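Local structure of spore germination protein GerM (Bacillus subtilis subsp. subtilis str. 168, 6GZB) at residues 57-62 with 99-104; 66-71 with 212-217. The protein is of unknown molecular function but affects both sporulation and germination. All coordinates share one frame; numbering follows the deposited sequence.

Interaction 1. Residues 57-62 with 99-104; sequences YLIDKN and GFRAVL
R101 N gives its hydrogen to I59 O at 2.8 Å, and that carbonyl oxygen is touched a second time by the CA-H of F100, with F100 CA 3.3 Å from I59 O. The return bond runs from I59 N to R101 O at 3.2 Å and is almost straight, 175° at the hydrogen. Together the two bonds make I59 and R101 an antiparallel hydrogen-bonded pair; D60 and F100, the next pair, are non-hydrogen-bonded, with their CA atoms closer together. The side chains of I59 and R101 share one face of the sheet. R101 keeps an extended chain from CG to NE and lays one face of its guanidinium over I59, whose CD1 sits 3.8 Å above the plane, displaced toward the rim. At the guanidinium edge, in plane, a water accepts from R101 NE and donates to D60 O, while NH2 forms a salt bridge with D135. I59 also reaches V103, its CG1 lying 4.0 Å from V103 CG2, beside helix 136-147. On the face of D60 and F100, the phenyl ring meets D60 obliquely, with F100 CE2 3.5 Å from D60 CB. L58 CB adds a looser touch on the same ring. The D60 carboxylate turns away from the strand pair, since chi1 of 90° sets CG between the backbone N and the carbonyl carbon. There D60 OD1 accepts from N62 N at 2.9 Å, from above the carboxylate plane, and also from the backbone N of Y64; D60 OD2 is hydrogen-bonded to Y214 OH. The D60-N62 bond defines an Asx turn at the end of strand 51-60, where the chain heads back into strand 65-73, while the short strand 100-101 completes the edge of a three-stranded antiparallel sheet.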
ATOM      1  N   TYR A  57       8.082   4.198  -0.835  1.00 23.22           N
ATOM      2  CA  TYR A  57       7.857   2.815  -0.453  1.00 24.29           C
ATOM      3  C   TYR A  57       9.175   2.168  -0.046  1.00 26.25           C
ATOM      4  O   TYR A  57       9.950   1.671  -0.873  1.00 25.53           O
ATOM      5  CB  TYR A  57       7.122   2.048  -1.566  1.00 28.98           C
ATOM      6  CG  TYR A  57       5.635   2.357  -1.564  1.00 26.72           C
ATOM      7  CD1 TYR A  57       5.164   3.563  -2.063  1.00 28.00           C
ATOM      8  CD2 TYR A  57       4.747   1.564  -0.855  1.00 21.97           C
ATOM      9  CE1 TYR A  57       3.824   3.909  -1.965  1.00 24.12           C
ATOM     10  CE2 TYR A  57       3.411   1.905  -0.751  1.00 25.65           C
ATOM     11  CZ  TYR A  57       2.957   3.088  -1.292  1.00 22.61           C
ATOM     12  OH  TYR A  57       1.620   3.431  -1.171  1.00 24.99           O
ATOM     13  N   LEU A  58       9.451   2.261   1.249  1.00 25.20           N
ATOM     14  CA  LEU A  58      10.695   1.771   1.815  1.00 25.46           C
ATOM     15  C   LEU A  58      10.503   0.353   2.336  1.00 22.13           C
ATOM     16  O   LEU A  58       9.399  -0.195   2.283  1.00 25.35           O
ATOM     17  CB  LEU A  58      11.145   2.700   2.953  1.00 26.00           C
ATOM     18  CG  LEU A  58      11.285   4.171   2.566  1.00 26.26           C
ATOM     19  CD1 LEU A  58      11.586   5.019   3.790  1.00 29.51           C
ATOM     20  CD2 LEU A  58      12.358   4.361   1.501  1.00 32.24           C
ATOM     21  N   ILE A  59      11.578  -0.232   2.859  1.00 27.64           N
ATOM     22  CA  ILE A  59      11.507  -1.563   3.437  1.00 23.16           C
ATOM     23  C   ILE A  59      11.657  -1.488   4.952  1.00 21.40           C
ATOM     24  O   ILE A  59      12.633  -0.955   5.455  1.00 30.06           O
ATOM     25  CB  ILE A  59      12.589  -2.472   2.835  1.00 28.36           C
ATOM     26  CG1 ILE A  59      12.413  -2.550   1.309  1.00 28.63           C
ATOM     27  CG2 ILE A  59      12.507  -3.864   3.449  1.00 25.26           C
ATOM     28  CD1 ILE A  59      13.608  -3.100   0.572  1.00 25.83           C
ATOM     29  N   ASP A  60      10.683  -2.014   5.681  1.00 24.81           N
ATOM     30  CA  ASP A  60      10.733  -1.974   7.138  1.00 29.61           C
ATOM     31  C   ASP A  60      11.572  -3.124   7.708  1.00 30.21           C
ATOM     32  O   ASP A  60      12.146  -3.922   6.961  1.00 26.99           O
ATOM     33  CB  ASP A  60       9.317  -1.906   7.745  1.00 22.02           C
ATOM     34  CG  ASP A  60       8.701  -3.265   8.023  1.00 28.99           C
ATOM     35  OD1 ASP A  60       9.207  -4.310   7.535  1.00 28.07           O
ATOM     36  OD2 ASP A  60       7.636  -3.262   8.691  1.00 28.65           O
ATOM     37  N   LYS A  61      11.724  -3.148   9.026  1.00 31.25           N
ATOM     38  CA  LYS A  61      12.741  -4.000   9.635  1.00 35.74           C
ATOM     39  C   LYS A  61      12.383  -5.467   9.528  1.00 34.02           C
ATOM     40  O   LYS A  61      13.240  -6.329   9.705  1.00 31.42           O
ATOM     41  CB  LYS A  61      12.990  -3.623  11.093  1.00 34.16           C
ATOM     42  CG  LYS A  61      11.783  -3.746  11.997  1.00 39.43           C
ATOM     43  CD  LYS A  61      12.196  -3.573  13.456  1.00 48.61           C
ATOM     44  CE  LYS A  61      11.340  -2.547  14.178  1.00 49.78           C
ATOM     45  NZ  LYS A  61       9.914  -2.961  14.254  1.00 58.92           N
ATOM     46  N   ASN A  62      11.130  -5.758   9.197  1.00 29.06           N
ATOM     47  CA  ASN A  62      10.686  -7.148   9.039  1.00 25.97           C
ATOM     48  C   ASN A  62      10.581  -7.560   7.564  1.00 28.23           C
ATOM     49  O   ASN A  62      10.180  -8.679   7.247  1.00 29.47           O
ATOM     50  CB  ASN A  62       9.349  -7.350   9.750  1.00 25.15           C
ATOM     51  CG  ASN A  62       9.483  -7.271  11.268  1.00 33.54           C
ATOM     52  OD1 ASN A  62       8.633  -6.700  11.953  1.00 33.49           O
ATOM     53  ND2 ASN A  62      10.559  -7.842  11.796  1.00 27.27           N
ATOM     54  N   GLY A  99      13.864   2.103  11.673  1.00 29.67           N
ATOM     55  CA  GLY A  99      13.162   0.855  11.400  1.00 28.42           C
ATOM     56  C   GLY A  99      12.853   0.661   9.921  1.00 26.14           C
ATOM     57  O   GLY A  99      12.083  -0.225   9.552  1.00 33.22           O
ATOM     58  N   PHE A 100      13.433   1.508   9.080  1.00 26.50           N
ATOM     59  CA  PHE A 100      13.255   1.409   7.634  1.00 27.53           C
ATOM     60  C   PHE A 100      14.592   1.535   6.930  1.00 30.35           C
ATOM     61  O   PHE A 100      15.497   2.199   7.435  1.00 29.76           O
ATOM     62  CB  PHE A 100      12.322   2.518   7.129  1.00 26.53           C
ATOM     63  CG  PHE A 100      10.909   2.368   7.584  1.00 27.57           C
ATOM     64  CD1 PHE A 100      10.507   2.875   8.811  1.00 29.84           C
ATOM     65  CD2 PHE A 100       9.989   1.682   6.807  1.00 30.54           C
ATOM     66  CE1 PHE A 100       9.203   2.725   9.236  1.00 24.11           C
ATOM     67  CE2 PHE A 100       8.694   1.497   7.248  1.00 30.29           C
ATOM     68  CZ  PHE A 100       8.300   2.033   8.458  1.00 26.39           C
ATOM     69  N   ARG A 101      14.688   0.961   5.731  1.00 28.95           N
ATOM     70  CA  ARG A 101      15.874   1.121   4.896  1.00 31.28           C
ATOM     71  C   ARG A 101      15.491   1.488   3.466  1.00 29.90           C
ATOM     72  O   ARG A 101      14.366   1.248   3.036  1.00 26.32           O
ATOM     73  CB  ARG A 101      16.722  -0.159   4.897  1.00 30.73           C
ATOM     74  CG  ARG A 101      16.046  -1.384   4.299  1.00 31.05           C
ATOM     75  CD  ARG A 101      16.976  -2.602   4.317  1.00 35.13           C
ATOM     76  NE  ARG A 101      16.290  -3.887   4.104  1.00 35.70           N
ATOM     77  CZ  ARG A 101      16.378  -4.621   2.991  1.00 32.46           C
ATOM     78  NH1 ARG A 101      17.088  -4.200   1.961  1.00 34.66           N
ATOM     79  NH2 ARG A 101      15.732  -5.769   2.895  1.00 33.11           N
ATOM     80  N   ALA A 102      16.427   2.114   2.755  1.00 28.22           N
ATOM     81  CA  ALA A 102      16.242   2.464   1.362  1.00 24.86           C
ATOM     82  C   ALA A 102      16.247   1.212   0.498  1.00 25.77           C
ATOM     83  O   ALA A 102      16.459   0.105   0.995  1.00 34.84           O
ATOM     84  CB  ALA A 102      17.319   3.431   0.920  1.00 33.89           C
ATOM     85  N   VAL A 103      15.985   1.377  -0.791  1.00 30.24           N
ATOM     86  CA  VAL A 103      15.581   0.248  -1.634  1.00 29.70           C
ATOM     87  C   VAL A 103      16.540   0.015  -2.803  1.00 24.97           C
ATOM     88  O   VAL A 103      16.926  -1.113  -3.089  1.00 29.19           O
ATOM     89  CB  VAL A 103      14.165   0.472  -2.199  1.00 28.05           C
ATOM     90  CG1 VAL A 103      13.778  -0.657  -3.144  1.00 35.27           C
ATOM     91  CG2 VAL A 103      13.158   0.577  -1.073  1.00 29.88           C
ATOM     92  N   LEU A 104      16.849   1.072  -3.534  1.00 28.40           N
ATOM     93  CA  LEU A 104      17.703   0.948  -4.711  1.00 29.15           C
ATOM     94  C   LEU A 104      19.171   1.015  -4.303  1.00 32.89           C
ATOM     95  O   LEU A 104      19.518   1.688  -3.329  1.00 37.77           O
ATOM     96  CB  LEU A 104      17.390   2.055  -5.711  1.00 32.00           C
ATOM     97  CG  LEU A 104      15.943   2.085  -6.202  1.00 32.67           C
ATOM     98  CD1 LEU A 104      15.701   3.301  -7.085  1.00 29.16           C
ATOM     99  CD2 LEU A 104      15.601   0.788  -6.926  1.00 32.11           C
TER
HETATM  100  O   HOH W   1      14.696  -5.438   6.297  1.00 36.12           O

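Interaction 2. Residues 66-71 with 212-217; sequences VAQTLP and SEYYVP
The Y214 ring takes V66 CG1 obliquely, 3.6 Å from Y214 CD1, and the amide of Q68 stands near the same residue with its plane turned 67° from that of the ring. Q68 NE2 comes no nearer than 4.1 Å to Y214 CB, a packing contact without a bond. The amide is tethered to its own strand by one bond: Q68 NE2 donates to A67 O at 3.1 Å, with the donor tilted 17° from the carbonyl plane, and the bend at chi2 (-76°) folds the chain back far enough to make that bond. Replacing Q68 with an alanine removes the amide that donates to A67 O, and is likely to open a gap next to Y214 and F100. V66 divides its two methyls between partners. CG1 meets both the tyrosine ring and Y215 O, whereas V66 CG2 packs against V216 CG2 at 4.0 Å. No direct hydrogen bond joins the two segments, but a water accepts from A67 N and donates to Y215 O, at 2.9 Å from each of these two atoms, so the water satisfies both backbone groups. Strands 65-73 and 213-223 thus pack side chain to side chain from separate sheets, their segment axes 6.6 Å apart. N337 lies among them, binding A67 O and Y215 N, while Y215 leans on helix 289-299 and strand 198-208 pairs with 213-223.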
ATOM      1  N   VAL A  66       6.625  -0.749   2.448  1.00 24.30           N
ATOM      2  CA  VAL A  66       5.665   0.064   3.192  1.00 25.07           C
ATOM      3  C   VAL A  66       5.825   1.525   2.802  1.00 23.44           C
ATOM      4  O   VAL A  66       6.945   2.019   2.679  1.00 23.38           O
ATOM      5  CB  VAL A  66       5.915   0.007   4.716  1.00 29.10           C
ATOM      6  CG1 VAL A  66       4.760   0.670   5.445  1.00 37.72           C
ATOM      7  CG2 VAL A  66       6.113  -1.422   5.198  1.00 30.73           C
ATOM      8  N   ALA A  67       4.708   2.225   2.670  1.00 23.09           N
ATOM      9  CA  ALA A  67       4.731   3.663   2.421  1.00 29.03           C
ATOM     10  C   ALA A  67       5.238   4.385   3.669  1.00 27.70           C
ATOM     11  O   ALA A  67       4.786   4.109   4.774  1.00 27.31           O
ATOM     12  CB  ALA A  67       3.334   4.162   2.061  1.00 26.91           C
ATOM     13  N   GLN A  68       6.207   5.280   3.479  1.00 27.14           N
ATOM     14  CA  GLN A  68       6.500   6.321   4.445  1.00 24.90           C
ATOM     15  C   GLN A  68       6.409   7.677   3.777  1.00 26.61           C
ATOM     16  O   GLN A  68       7.104   7.940   2.796  1.00 25.54           O
ATOM     17  CB  GLN A  68       7.888   6.127   5.046  1.00 27.39           C
ATOM     18  CG  GLN A  68       7.992   4.916   5.954  1.00 30.59           C
ATOM     19  CD  GLN A  68       7.343   5.158   7.299  1.00 36.84           C
ATOM     20  OE1 GLN A  68       7.928   5.808   8.171  1.00 36.35           O
ATOM     21  NE2 GLN A  68       6.117   4.662   7.468  1.00 22.68           N
ATOM     22  N   THR A  69       5.506   8.519   4.278  1.00 32.29           N
ATOM     23  CA  THR A  69       5.265   9.821   3.666  1.00 26.55           C
ATOM     24  C   THR A  69       6.194  10.863   4.261  1.00 29.65           C
ATOM     25  O   THR A  69       6.206  11.078   5.470  1.00 29.16           O
ATOM     26  CB  THR A  69       3.796  10.247   3.806  1.00 29.01           C
ATOM     27  OG1 THR A  69       2.995   9.455   2.916  1.00 27.46           O
ATOM     28  CG2 THR A  69       3.623  11.715   3.434  1.00 30.71           C
ATOM     29  N   LEU A  70       7.050  11.421   3.411  1.00 27.28           N
ATOM     30  CA  LEU A  70       8.220  12.170   3.856  1.00 31.33           C
ATOM     31  C   LEU A  70       8.375  13.453   3.044  1.00 28.56           C
ATOM     32  O   LEU A  70       7.927  13.518   1.903  1.00 34.60           O
ATOM     33  CB  LEU A  70       9.477  11.309   3.723  1.00 28.09           C
ATOM     34  CG  LEU A  70       9.534  10.139   4.698  1.00 31.65           C
ATOM     35  CD1 LEU A  70      10.646   9.172   4.313  1.00 29.83           C
ATOM     36  CD2 LEU A  70       9.702  10.651   6.123  1.00 39.77           C
ATOM     37  N   PRO A  71       9.005  14.480   3.639  1.00 31.67           N
ATOM     38  CA  PRO A  71       9.136  15.788   2.996  1.00 39.00           C
ATOM     39  C   PRO A  71      10.213  15.804   1.919  1.00 31.61           C
ATOM     40  O   PRO A  71      11.378  15.566   2.209  1.00 30.00           O
ATOM     41  CB  PRO A  71       9.534  16.710   4.155  1.00 32.47           C
ATOM     42  CG  PRO A  71      10.251  15.826   5.111  1.00 31.51           C
ATOM     43  CD  PRO A  71       9.647  14.449   4.967  1.00 35.67           C
ATOM     44  N   SER A 212       6.210   5.027  15.847  1.00 48.84           N
ATOM     45  CA  SER A 212       4.858   5.106  15.304  1.00 49.13           C
ATOM     46  C   SER A 212       4.216   3.766  14.947  1.00 40.65           C
ATOM     47  O   SER A 212       4.878   2.735  14.838  1.00 37.35           O
ATOM     48  CB  SER A 212       4.828   6.027  14.077  1.00 67.66           C
ATOM     49  OG  SER A 212       5.533   5.459  12.983  1.00 74.80           O
ATOM     50  N   GLU A 213       2.893   3.804  14.847  1.00 35.21           N
ATOM     51  CA  GLU A 213       2.122   2.827  14.101  1.00 42.62           C
ATOM     52  C   GLU A 213       2.131   3.191  12.619  1.00 38.30           C
ATOM     53  O   GLU A 213       2.162   4.361  12.253  1.00 33.27           O
ATOM     54  CB  GLU A 213       0.671   2.826  14.578  1.00 39.56           C
ATOM     55  CG  GLU A 213       0.436   2.301  15.982  1.00 48.88           C
ATOM     56  CD  GLU A 213      -1.034   2.364  16.369  1.00 46.49           C
ATOM     57  OE1 GLU A 213      -1.697   3.352  16.003  1.00 44.31           O
ATOM     58  OE2 GLU A 213      -1.544   1.399  16.975  1.00 69.59           O
ATOM     59  N   TYR A 214       2.090   2.177  11.767  1.00 29.04           N
ATOM     60  CA  TYR A 214       1.968   2.405  10.349  1.00 26.29           C
ATOM     61  C   TYR A 214       1.250   1.242   9.681  1.00 25.28           C
ATOM     62  O   TYR A 214       1.034   0.205  10.285  1.00 27.91           O
ATOM     63  CB  TYR A 214       3.342   2.647   9.715  1.00 26.66           C
ATOM     64  CG  TYR A 214       4.362   1.552   9.958  1.00 28.34           C
ATOM     65  CD1 TYR A 214       4.511   0.515   9.058  1.00 25.86           C
ATOM     66  CD2 TYR A 214       5.254   1.624  11.018  1.00 30.37           C
ATOM     67  CE1 TYR A 214       5.444  -0.483   9.263  1.00 27.15           C
ATOM     68  CE2 TYR A 214       6.228   0.658  11.206  1.00 27.49           C
ATOM     69  CZ  TYR A 214       6.316  -0.394  10.329  1.00 30.84           C
ATOM     70  OH  TYR A 214       7.290  -1.349  10.483  1.00 26.32           O
ATOM     71  N   TYR A 215       0.752   1.483   8.483  1.00 24.75           N
ATOM     72  CA  TYR A 215      -0.144   0.550   7.843  1.00 21.10           C
ATOM     73  C   TYR A 215       0.562  -0.141   6.696  1.00 27.99           C
ATOM     74  O   TYR A 215       1.151   0.512   5.843  1.00 28.22           O
ATOM     75  CB  TYR A 215      -1.404   1.276   7.376  1.00 25.84           C
ATOM     76  CG  TYR A 215      -2.193   1.822   8.550  1.00 29.77           C
ATOM     77  CD1 TYR A 215      -3.074   1.007   9.250  1.00 25.06           C
ATOM     78  CD2 TYR A 215      -1.919   3.081   9.065  1.00 31.28           C
ATOM     79  CE1 TYR A 215      -3.738   1.466  10.366  1.00 34.57           C
ATOM     80  CE2 TYR A 215      -2.572   3.547  10.192  1.00 29.70           C
ATOM     81  CZ  TYR A 215      -3.464   2.724  10.846  1.00 34.37           C
ATOM     82  OH  TYR A 215      -4.140   3.185  11.945  1.00 36.00           O
ATOM     83  N   VAL A 216       0.550  -1.470   6.735  1.00 23.67           N
ATOM     84  CA  VAL A 216       1.297  -2.292   5.806  1.00 21.73           C
ATOM     85  C   VAL A 216       0.342  -3.065   4.898  1.00 24.36           C
ATOM     86  O   VAL A 216      -0.536  -3.797   5.375  1.00 25.95           O
ATOM     87  CB  VAL A 216       2.153  -3.319   6.562  1.00 23.64           C
ATOM     88  CG1 VAL A 216       2.917  -4.199   5.582  1.00 26.95           C
ATOM     89  CG2 VAL A 216       3.096  -2.610   7.520  1.00 26.52           C
ATOM     90  N   PRO A 217       0.482  -2.874   3.586  1.00 22.77           N
ATOM     91  CA  PRO A 217      -0.400  -3.538   2.632  1.00 26.44           C
ATOM     92  C   PRO A 217       0.124  -4.935   2.322  1.00 26.79           C
ATOM     93  O   PRO A 217       1.327  -5.112   2.145  1.00 31.50           O
ATOM     94  CB  PRO A 217      -0.300  -2.642   1.400  1.00 23.81           C
ATOM     95  CG  PRO A 217       1.069  -2.072   1.460  1.00 26.34           C
ATOM     96  CD  PRO A 217       1.442  -1.975   2.920  1.00 23.89           C
TER
HETATM   97  O   HOH W   2       1.929   1.416   3.202  1.00 26.72           O

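Interactions 1 and 2 have centres about 10 Å apart and meet through strands 51-60 and 65-73, neighbours in one sheet: L58 O and V66 N, 2.8 Å apart, probably form one of the backbone hydrogen bonds between them. Side chains tie the contacts as well. The carboxylate of D60 reaches Y214, with D60 OD2 2.6 Å from Y214 OH, and the rings of F100 and Y214 meet with their planes at about 60°. F100 CZ also lies 3.5 Å from Q68 CD. Interaction 1 stays within the first GerMN domain, whereas interaction 2 joins it to the second, so D60 and F100 extend this contact across the junction of the tandem GerMN domains.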